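Uncharacterized conserved protein (Sinorhizobium meliloti, PDB 4EZB) is of unknown function but is probably an NAD(P)-dependent oxidoreductase related to 6-phosphogluconate dehydrogenase. Local coordinates at residues E259-E262 against A263-I267; E231-G235 against L236-D240; S215-A219 against G220-R224; E223-L226 against D227-Q230. One frame throughout, in Å; residues are numbered along the deposited sequence.

Contact 1: residues E259-E262 against A263-I267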
loop_
_atom_site.group_PDB
_atom_site.type_symbol
_atom_site.label_atom_id
_atom_site.label_comp_id
_atom_site.label_asym_id
_atom_site.label_seq_id
_atom_site.Cartn_x
_atom_site.Cartn_y
_atom_site.Cartn_z
ATOM N N GLU A 259 -8.829 5.178 13.085
ATOM C CA GLU A 259 -7.577 5.864 12.705
ATOM C C GLU A 259 -7.452 6.133 11.192
ATOM O O GLU A 259 -6.956 7.188 10.784
ATOM C CB GLU A 259 -6.360 5.057 13.174
ATOM C CG GLU A 259 -6.300 4.799 14.671
ATOM C CD GLU A 259 -5.235 3.785 15.045
ATOM O OE1 GLU A 259 -4.070 3.952 14.620
ATOM O OE2 GLU A 259 -5.559 2.821 15.774
HETATM N N MSE A 260 -7.898 5.168 10.377
HETATM C CA MSE A 260 -7.914 5.294 8.905
HETATM C C MSE A 260 -8.967 6.261 8.416
HETATM O O MSE A 260 -8.692 7.063 7.519
HETATM C CB MSE A 260 -8.100 3.930 8.221
HETATM C CG MSE A 260 -7.395 3.849 6.861
HETATM SE SE MSE A 260 -5.533 4.516 6.947
HETATM C CE MSE A 260 -4.820 3.952 5.198
ATOM N N THR A 261 -10.170 6.192 8.996
ATOM C CA THR A 261 -11.279 7.092 8.642
ATOM C C THR A 261 -10.918 8.555 8.901
ATOM O O THR A 261 -11.259 9.435 8.109
ATOM C CB THR A 261 -12.579 6.749 9.405
ATOM O OG1 THR A 261 -12.779 5.330 9.412
ATOM C CG2 THR A 261 -13.795 7.439 8.757
ATOM N N GLU A 262 -10.226 8.801 10.010
ATOM C CA GLU A 262 -9.755 10.134 10.354
ATOM C C GLU A 262 -8.711 10.587 9.348
ATOM O O GLU A 262 -8.750 11.735 8.898
ATOM C CB GLU A 262 -9.180 10.155 11.769
ATOM C CG GLU A 262 -10.226 10.094 12.870
ATOM C CD GLU A 262 -9.743 9.330 14.095
ATOM O OE1 GLU A 262 -8.509 9.168 14.267
ATOM O OE2 GLU A 262 -10.600 8.877 14.887
ATOM N N ALA A 263 -7.793 9.680 8.992
ATOM C CA ALA A 263 -6.724 9.989 8.035
ATOM C C ALA A 263 -7.233 10.403 6.647
ATOM O O ALA A 263 -6.710 11.360 6.054
ATOM C CB ALA A 263 -5.719 8.852 7.943
ATOM N N ALA A 264 -8.252 9.705 6.144
ATOM C CA ALA A 264 -8.929 10.092 4.900
ATOM C C ALA A 264 -9.520 11.502 4.977
ATOM O O ALA A 264 -9.395 12.279 4.028
ATOM C CB ALA A 264 -10.009 9.078 4.525
ATOM N N GLU A 265 -10.158 11.821 6.107
ATOM C CA GLU A 265 -10.722 13.168 6.359
ATOM C C GLU A 265 -9.637 14.259 6.440
ATOM O O GLU A 265 -9.814 15.358 5.935
ATOM C CB GLU A 265 -11.567 13.159 7.643
ATOM C CG GLU A 265 -12.919 12.475 7.500
ATOM C CD GLU A 265 -13.392 11.815 8.784
ATOM O OE1 GLU A 265 -13.066 12.307 9.892
ATOM O OE2 GLU A 265 -14.103 10.791 8.679
ATOM N N THR A 266 -8.513 13.939 7.074
ATOM C CA THR A 266 -7.359 14.842 7.140
ATOM C C THR A 266 -6.827 15.162 5.746
ATOM O O THR A 266 -6.596 16.331 5.406
ATOM C CB THR A 266 -6.240 14.220 7.998
ATOM O OG1 THR A 266 -6.694 14.106 9.348
ATOM C CG2 THR A 266 -4.976 15.054 7.965
ATOM N N ILE A 267 -6.660 14.127 4.934
ATOM C CA ILE A 267 -6.141 14.298 3.588
ATOM C C ILE A 267 -7.162 15.061 2.753
ATOM O O ILE A 267 -6.810 15.963 1.999
ATOM C CB ILE A 267 -5.789 12.940 2.942
ATOM C CG1 ILE A 267 -4.693 12.233 3.744
ATOM C CG2 ILE A 267 -5.340 13.122 1.494
ATOM C CD1 ILE A 267 -4.664 10.741 3.493
#
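Glu-259 gives its carbonyl O to the backbone N of Ala-263, 3.2 Å away, within the long helix 238-268, while its OE1 reaches across to Lys-203 of helix 190-218 in a salt bridge. One residue on, Met-260, present as selenomethionine, repeats the bond from its O to Ala-264 N, a straighter one at 164°. Its SE lies 4.5 Å from CB of Ala-263, a loose apolar touch on the buried side of the helix, where Met-260 also packs on Ala-280 and Cys-281. Thr-261 offers its O to Glu-265 N in a weak bond. The two side chains run side by side in the same direction, and the methyl CG2 of Thr-261 is 3.4 Å from OE2 of Glu-265; the hydroxyl OG1 looks back to Val-257 O. At Glu-262 the carbonyl O is gripped twice by one residue: Thr-266 N bonds to it at 2.9 Å, and OG1 of Thr-266 reaches the same atom at 3.2 Å from above the carbonyl plane. OG1 sits there because it stands beside its own backbone N (chi1 -65°). A valine at Thr-266 would probably leave the Glu-262 carbonyl with the backbone bond alone. This is the regular i to i+4 pattern of an alpha-helix, with a threonine hydroxyl folded back onto the preceding turn.

Contact 2: residues E231-G235 against L236-D240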
loop_
_atom_site.group_PDB
_atom_site.type_symbol
_atom_site.label_atom_id
_atom_site.label_comp_id
_atom_site.label_asym_id
_atom_site.label_seq_id
_atom_site.Cartn_x
_atom_site.Cartn_y
_atom_site.Cartn_z
ATOM N N GLU A 231 11.394 -10.590 -3.319
ATOM C CA GLU A 231 12.356 -10.197 -4.376
ATOM C C GLU A 231 12.324 -8.711 -4.801
ATOM O O GLU A 231 13.364 -8.121 -5.098
ATOM C CB GLU A 231 12.248 -11.127 -5.587
ATOM C CG GLU A 231 12.598 -12.574 -5.254
ATOM C CD GLU A 231 12.465 -13.517 -6.437
ATOM O OE1 GLU A 231 12.235 -14.730 -6.215
ATOM O OE2 GLU A 231 12.590 -13.053 -7.593
ATOM N N THR A 232 11.141 -8.106 -4.818
ATOM C CA THR A 232 10.980 -6.703 -5.242
ATOM C C THR A 232 11.430 -5.700 -4.197
ATOM O O THR A 232 11.990 -4.639 -4.526
ATOM C CB THR A 232 9.517 -6.440 -5.665
ATOM O OG1 THR A 232 9.105 -7.540 -6.474
ATOM C CG2 THR A 232 9.384 -5.197 -6.504
ATOM N N PHE A 233 11.156 -6.012 -2.936
ATOM C CA PHE A 233 11.470 -5.123 -1.827
ATOM C C PHE A 233 12.271 -5.933 -0.832
ATOM O O PHE A 233 11.744 -6.300 0.231
ATOM C CB PHE A 233 10.183 -4.608 -1.173
ATOM C CG PHE A 233 9.330 -3.785 -2.088
ATOM C CD1 PHE A 233 9.779 -2.544 -2.556
ATOM C CD2 PHE A 233 8.071 -4.218 -2.461
ATOM C CE1 PHE A 233 8.980 -1.783 -3.398
ATOM C CE2 PHE A 233 7.284 -3.469 -3.310
ATOM C CZ PHE A 233 7.725 -2.251 -3.776
ATOM N N PRO A 234 13.544 -6.232 -1.177
ATOM C CA PRO A 234 14.311 -7.200 -0.390
ATOM C C PRO A 234 14.693 -6.771 1.037
ATOM O O PRO A 234 14.844 -7.628 1.901
ATOM C CB PRO A 234 15.556 -7.484 -1.259
ATOM C CG PRO A 234 15.657 -6.338 -2.202
ATOM C CD PRO A 234 14.262 -5.808 -2.397
ATOM N N GLY A 235 14.831 -5.488 1.316
ATOM C CA GLY A 235 15.179 -5.104 2.696
ATOM C C GLY A 235 14.398 -5.730 3.867
ATOM O O GLY A 235 14.968 -5.984 4.922
ATOM N N LEU A 236 13.096 -5.970 3.685
ATOM C CA LEU A 236 12.210 -6.465 4.755
ATOM C C LEU A 236 11.882 -7.943 4.603
ATOM O O LEU A 236 11.846 -8.446 3.479
ATOM C CB LEU A 236 10.881 -5.718 4.722
ATOM C CG LEU A 236 10.786 -4.212 4.886
ATOM C CD1 LEU A 236 9.363 -3.803 4.533
ATOM C CD2 LEU A 236 11.113 -3.818 6.310
ATOM N N ASP A 237 11.613 -8.616 5.729
ATOM C CA ASP A 237 11.073 -9.986 5.732
ATOM C C ASP A 237 9.549 -9.878 5.681
ATOM O O ASP A 237 8.896 -9.501 6.663
ATOM C CB ASP A 237 11.537 -10.770 6.965
ATOM C CG ASP A 237 11.019 -12.203 6.984
ATOM O OD1 ASP A 237 9.824 -12.444 6.698
ATOM O OD2 ASP A 237 11.808 -13.109 7.308
ATOM N N TRP A 238 8.986 -10.180 4.519
ATOM C CA TRP A 238 7.577 -9.873 4.273
ATOM C C TRP A 238 6.616 -10.816 4.961
ATOM O O TRP A 238 5.433 -10.500 5.151
ATOM C CB TRP A 238 7.317 -9.782 2.773
ATOM C CG TRP A 238 7.866 -8.499 2.278
ATOM C CD1 TRP A 238 9.155 -8.252 1.863
ATOM C CD2 TRP A 238 7.175 -7.258 2.208
ATOM N NE1 TRP A 238 9.291 -6.929 1.517
ATOM C CE2 TRP A 238 8.094 -6.293 1.721
ATOM C CE3 TRP A 238 5.862 -6.861 2.502
ATOM C CZ2 TRP A 238 7.735 -4.942 1.508
ATOM C CZ3 TRP A 238 5.504 -5.518 2.301
ATOM C CH2 TRP A 238 6.439 -4.581 1.798
ATOM N N ARG A 239 7.118 -11.973 5.351
ATOM C CA ARG A 239 6.299 -12.918 6.092
ATOM C C ARG A 239 6.121 -12.434 7.537
ATOM O O ARG A 239 5.005 -12.454 8.056
ATOM C CB ARG A 239 6.863 -14.344 5.978
ATOM C CG ARG A 239 6.619 -14.927 4.581
ATOM C CD ARG A 239 7.394 -16.212 4.359
ATOM N NE ARG A 239 7.017 -16.891 3.121
ATOM C CZ ARG A 239 7.518 -16.613 1.918
ATOM N NH1 ARG A 239 8.401 -15.636 1.756
ATOM N NH2 ARG A 239 7.108 -17.296 0.861
ATOM N N ASP A 240 7.204 -11.955 8.156
ATOM C CA ASP A 240 7.128 -11.240 9.437
ATOM C C ASP A 240 6.204 -10.036 9.336
ATOM O O ASP A 240 5.404 -9.796 10.227
ATOM C CB ASP A 240 8.499 -10.757 9.889
ATOM C CG ASP A 240 9.440 -11.894 10.239
ATOM O OD1 ASP A 240 8.999 -13.054 10.417
ATOM O OD2 ASP A 240 10.648 -11.613 10.341
#
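Phe-233 and Trp-238 hold together the short loop between two consecutive helices, 222-232 and 238-268. The central bond runs from the indole NE1 of Trp-238 to the backbone O of Phe-233, 2.8 Å long with an N-H...O angle of 159°. It is flat at both ends: the donor lies in the carbonyl plane, and the oxygen lies at the edge of the indole, close to the ring plane. Next to this bond, CB of Phe-233 packs against CZ2 of Trp-238 at 3.6 Å. The two aromatic groups meet obliquely, with planes at 43° and the centroid of the phenyl 6.0 Å from that of the indole six-membered ring. Phe-233 is the first residue to leave helical geometry, which turns its carbonyl toward the indole. Trp-238 has its CG beside its own backbone N (chi1 -75°), and the ring thereby extends back across the loop.

Further out, CD1 of Leu-236 lies over one face of the indole, offset toward the rim, and CG2 of Thr-232 covers part of one face of the phenyl ring. The second subunit closes in here too: its Leu-236 packs on Phe-233 and its Met-201 on Trp-238. Gln-230 bonds to both Leu-236 O and Trp-238 N, tying the loop to the end of the preceding helix. The new helix is opened by Asp-237 as N-cap, whose OD1 accepts a weak bond from Arg-239 N and a nearly straight one, 3.0 Å long, from Asp-240 N.

Contact 3: residues S215-A219 against G220-R224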
loop_
_atom_site.group_PDB
_atom_site.type_symbol
_atom_site.label_atom_id
_atom_site.label_comp_id
_atom_site.label_asym_id
_atom_site.label_seq_id
_atom_site.Cartn_x
_atom_site.Cartn_y
_atom_site.Cartn_z
ATOM N N SER A 215 -6.320 -12.832 -2.180
ATOM C CA SER A 215 -6.464 -13.042 -3.614
ATOM C C SER A 215 -5.604 -14.213 -4.020
ATOM O O SER A 215 -6.087 -15.203 -4.600
ATOM C CB SER A 215 -5.942 -11.810 -4.356
ATOM O OG SER A 215 -6.946 -10.831 -4.458
ATOM N N ALA A 216 -4.318 -14.065 -3.715
ATOM C CA ALA A 216 -3.329 -15.082 -3.953
ATOM C C ALA A 216 -3.787 -16.422 -3.432
ATOM O O ALA A 216 -3.578 -17.477 -4.081
ATOM C CB ALA A 216 -2.016 -14.690 -3.301
ATOM N N GLU A 217 -4.379 -16.397 -2.246
ATOM C CA GLU A 217 -4.806 -17.628 -1.589
ATOM C C GLU A 217 -5.968 -18.286 -2.316
ATOM O O GLU A 217 -6.011 -19.498 -2.441
ATOM C CB GLU A 217 -5.191 -17.357 -0.137
ATOM C CG GLU A 217 -5.607 -18.607 0.628
ATOM C CD GLU A 217 -4.445 -19.527 0.984
ATOM O OE1 GLU A 217 -3.263 -19.142 0.831
ATOM O OE2 GLU A 217 -4.721 -20.649 1.432
ATOM N N ARG A 218 -6.910 -17.479 -2.796
ATOM C CA ARG A 218 -8.001 -17.994 -3.605
ATOM C C ARG A 218 -7.455 -18.538 -4.908
ATOM O O ARG A 218 -8.029 -19.473 -5.476
ATOM C CB ARG A 218 -9.046 -16.912 -3.899
ATOM C CG ARG A 218 -9.929 -16.560 -2.709
ATOM C CD ARG A 218 -11.181 -15.795 -3.124
ATOM N NE ARG A 218 -12.078 -16.612 -3.942
ATOM C CZ ARG A 218 -12.730 -17.698 -3.510
ATOM N NH1 ARG A 218 -12.605 -18.114 -2.251
ATOM N NH2 ARG A 218 -13.521 -18.377 -4.342
ATOM N N ALA A 219 -6.350 -17.954 -5.383
ATOM C CA ALA A 219 -5.708 -18.457 -6.582
ATOM C C ALA A 219 -4.666 -19.580 -6.316
ATOM O O ALA A 219 -4.052 -20.077 -7.250
ATOM C CB ALA A 219 -5.083 -17.304 -7.358
ATOM N N GLY A 220 -4.456 -19.957 -5.055
ATOM C CA GLY A 220 -3.438 -20.958 -4.695
ATOM C C GLY A 220 -1.963 -20.629 -4.940
ATOM O O GLY A 220 -1.170 -21.532 -5.147
ATOM N N VAL A 221 -1.587 -19.349 -4.899
ATOM C CA VAL A 221 -0.203 -18.905 -5.164
ATOM C C VAL A 221 0.365 -17.987 -4.058
ATOM O O VAL A 221 1.178 -17.108 -4.333
ATOM C CB VAL A 221 -0.079 -18.170 -6.542
ATOM C CG1 VAL A 221 -0.418 -19.085 -7.714
ATOM C CG2 VAL A 221 -0.909 -16.886 -6.574
ATOM N N THR A 222 -0.065 -18.196 -2.810
ATOM C CA THR A 222 0.273 -17.293 -1.695
ATOM C C THR A 222 1.764 -17.178 -1.438
ATOM O O THR A 222 2.293 -16.064 -1.383
ATOM C CB THR A 222 -0.442 -17.694 -0.393
ATOM O OG1 THR A 222 -1.844 -17.747 -0.648
ATOM C CG2 THR A 222 -0.191 -16.652 0.703
ATOM N N GLU A 223 2.419 -18.332 -1.286
ATOM C CA GLU A 223 3.857 -18.412 -1.047
ATOM C C GLU A 223 4.630 -17.822 -2.189
ATOM O O GLU A 223 5.670 -17.178 -1.975
ATOM C CB GLU A 223 4.317 -19.865 -0.805
ATOM C CG GLU A 223 3.880 -20.452 0.533
ATOM C CD GLU A 223 4.252 -19.574 1.722
ATOM O OE1 GLU A 223 5.394 -19.063 1.756
ATOM O OE2 GLU A 223 3.406 -19.388 2.620
ATOM N N ARG A 224 4.132 -18.008 -3.411
ATOM C CA ARG A 224 4.835 -17.448 -4.563
ATOM C C ARG A 224 4.745 -15.946 -4.629
ATOM O O ARG A 224 5.711 -15.274 -5.054
ATOM C CB ARG A 224 4.404 -18.087 -5.877
ATOM C CG ARG A 224 5.107 -19.402 -6.093
ATOM C CD ARG A 224 4.965 -19.862 -7.519
ATOM N NE ARG A 224 5.085 -21.313 -7.579
ATOM C CZ ARG A 224 6.196 -21.939 -7.943
ATOM N NH1 ARG A 224 7.256 -21.225 -8.289
ATOM N NH2 ARG A 224 6.249 -23.263 -7.968
HETATM O O HOH W 1 -2.012 -20.621 -1.724
#
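A Schellman motif closes helix 190-218, and the chain passes from it almost at once into helix 222-232. Val-221 N bonds to Ala-216 O at 2.9 Å, almost straight at 173°, and Gly-220 N bonds to Glu-217 O at 3.1 Å, approaching from well above that carbonyl's plane. Gly-220 has the positive phi of the motif (65°); a side chain there would run into Ala-219 O. Beneath the turn, CG2 of Val-221 rests 4.1 Å from CB of Ala-216, the apolar touch that often accompanies this motif.

A second link joins the side chains. The hydroxyl OG1 of Thr-222 donates to OE1 of Glu-217 across a very short 2.5 Å. With CG opposite the backbone N (chi1 -178°) and the chain bent at chi2, the glutamate curls round to bring its carboxylate over the first turn of the next helix. A water reinforces the link, donating to OE1 of Glu-217 and accepting from Thr-222 N at 3.3 Å, and so meets a backbone N-H at the start of the helix. Val-221 holds the N-cap position.

Glu-217 also packs on Val-306, Pro-307 and Ala-310 of helix 301-312. Arg-218 and Ala-219 face the second subunit, bonding to its Phe-270 O and Gln-190 NE2 respectively, which places this junction of helices 190-218 and 222-232 at the dimer interface.

Contact 4: residues E223-L226 against D227-Q230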
loop_
_atom_site.group_PDB
_atom_site.type_symbol
_atom_site.label_atom_id
_atom_site.label_comp_id
_atom_site.label_asym_id
_atom_site.label_seq_id
_atom_site.Cartn_x
_atom_site.Cartn_y
_atom_site.Cartn_z
ATOM N N GLU A 223 2.419 -18.332 -1.286
ATOM C CA GLU A 223 3.857 -18.412 -1.047
ATOM C C GLU A 223 4.630 -17.822 -2.189
ATOM O O GLU A 223 5.670 -17.178 -1.975
ATOM C CB GLU A 223 4.317 -19.865 -0.805
ATOM C CG GLU A 223 3.880 -20.452 0.533
ATOM C CD GLU A 223 4.252 -19.574 1.722
ATOM O OE1 GLU A 223 5.394 -19.063 1.756
ATOM O OE2 GLU A 223 3.406 -19.388 2.620
ATOM N N ARG A 224 4.132 -18.008 -3.411
ATOM C CA ARG A 224 4.835 -17.448 -4.563
ATOM C C ARG A 224 4.745 -15.946 -4.629
ATOM O O ARG A 224 5.711 -15.274 -5.054
ATOM C CB ARG A 224 4.404 -18.087 -5.877
ATOM C CG ARG A 224 5.107 -19.402 -6.093
ATOM C CD ARG A 224 4.965 -19.862 -7.519
ATOM N NE ARG A 224 5.085 -21.313 -7.579
ATOM C CZ ARG A 224 6.196 -21.939 -7.943
ATOM N NH1 ARG A 224 7.256 -21.225 -8.289
ATOM N NH2 ARG A 224 6.249 -23.263 -7.968
ATOM N N ILE A 225 3.591 -15.417 -4.223
ATOM C CA ILE A 225 3.391 -13.983 -4.166
ATOM C C ILE A 225 4.220 -13.344 -3.036
ATOM O O ILE A 225 4.678 -12.237 -3.171
ATOM C CB ILE A 225 1.903 -13.640 -3.974
ATOM C CG1 ILE A 225 1.133 -13.725 -5.297
ATOM C CG2 ILE A 225 1.747 -12.248 -3.382
ATOM C CD1 ILE A 225 1.470 -12.603 -6.268
ATOM N N LEU A 226 4.346 -14.019 -1.902
ATOM C CA LEU A 226 5.243 -13.544 -0.847
ATOM C C LEU A 226 6.692 -13.528 -1.334
ATOM O O LEU A 226 7.414 -12.561 -1.106
ATOM C CB LEU A 226 5.058 -14.345 0.450
ATOM C CG LEU A 226 3.803 -13.876 1.199
ATOM C CD1 LEU A 226 3.245 -14.888 2.200
ATOM C CD2 LEU A 226 4.037 -12.516 1.867
ATOM N N ASP A 227 7.094 -14.573 -2.051
ATOM C CA ASP A 227 8.409 -14.610 -2.723
ATOM C C ASP A 227 8.616 -13.431 -3.640
ATOM O O ASP A 227 9.691 -12.840 -3.658
ATOM C CB ASP A 227 8.569 -15.866 -3.578
ATOM C CG ASP A 227 8.735 -17.115 -2.762
ATOM O OD1 ASP A 227 8.996 -17.042 -1.538
ATOM O OD2 ASP A 227 8.608 -18.198 -3.363
ATOM N N SER A 228 7.587 -13.091 -4.414
ATOM C CA SER A 228 7.753 -12.063 -5.420
ATOM C C SER A 228 7.817 -10.682 -4.767
ATOM O O SER A 228 8.581 -9.824 -5.239
ATOM C CB SER A 228 6.695 -12.164 -6.530
ATOM O OG SER A 228 5.547 -11.418 -6.212
ATOM N N VAL A 229 7.070 -10.468 -3.672
ATOM C CA VAL A 229 7.243 -9.225 -2.876
ATOM C C VAL A 229 8.628 -9.209 -2.184
ATOM O O VAL A 229 9.276 -8.171 -2.091
ATOM C CB VAL A 229 6.161 -9.031 -1.789
ATOM C CG1 VAL A 229 6.144 -7.583 -1.347
ATOM C CG2 VAL A 229 4.782 -9.372 -2.346
ATOM N N GLN A 230 9.057 -10.359 -1.683
ATOM C CA GLN A 230 10.382 -10.485 -1.074
ATOM C C GLN A 230 11.510 -10.129 -2.077
ATOM O O GLN A 230 12.440 -9.400 -1.736
ATOM C CB GLN A 230 10.563 -11.888 -0.505
ATOM C CG GLN A 230 11.761 -12.044 0.409
ATOM C CD GLN A 230 11.662 -11.163 1.622
ATOM O OE1 GLN A 230 10.737 -11.297 2.422
ATOM N NE2 GLN A 230 12.598 -10.234 1.751
#
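Residues 223-226 and 227-230 form two successive turns of helix 222-232, and four i to i+4 backbone bonds join them. Asp-227 N meets Glu-223 O, Ser-228 N meets Arg-224 O in the most bent of the four (137°), Val-229 N meets Ile-225 O, and Gln-230 N meets Leu-226 O at 2.8 Å. The Ile-225 carbonyl takes a second donor, since OG of Ser-228 reaches it at 3.3 Å from the same face of its plane as Val-229 N. This is possible because OG sits between the backbone N and the carbonyl carbon of Ser-228 (chi1 89°), leaning back over the preceding turn. An alanine here is likely to leave Ile-225 O with only the bond from Val-229 N.

Within the helical C-terminal region, one flank of this helix (Glu-223, Leu-226, Asp-227 and Gln-230) faces helix 238-268 and the loop leading to it, and the other (Ile-225 and Val-229) faces the second subunit, packing on its Leu-194 and Met-201. On the latter, CG2 of Val-229 makes a tight approach of 3.0 Å to Ile-225 O, and an apolar touch of 4.3 Å to CG2 of Ile-225. On the former, OE1 of Glu-223 and OD1 of Asp-227 stand 5.3 Å apart, and the like charges are probably balanced by Arg-239, whose NH2 forms salt bridges with both. Tyr-302 OH bonds to the other oxygen of Glu-223, OE2.

Along the chain the order is contact 3, contact 4, contact 2, contact 1. The first three cluster around helix 222-232: contact 3 lies at its start, contact 4 fills its middle and shares Glu-223 and Arg-224 with contact 3, and contact 2 covers its end and the turn into helix 238-268. Centres of contacts 4 and 2 are about 8 Å apart, those of contacts 3 and 4 about 10 Å. Contact 1 stands apart, its centre about 27 Å from that of contact 2, near the far end of helix 238-268 and mainly among helices 190-218 and 275-291 of its own chain. All four belong to the helical C-terminal part; contacts 2, 3 and 4 help shape the dimer interface.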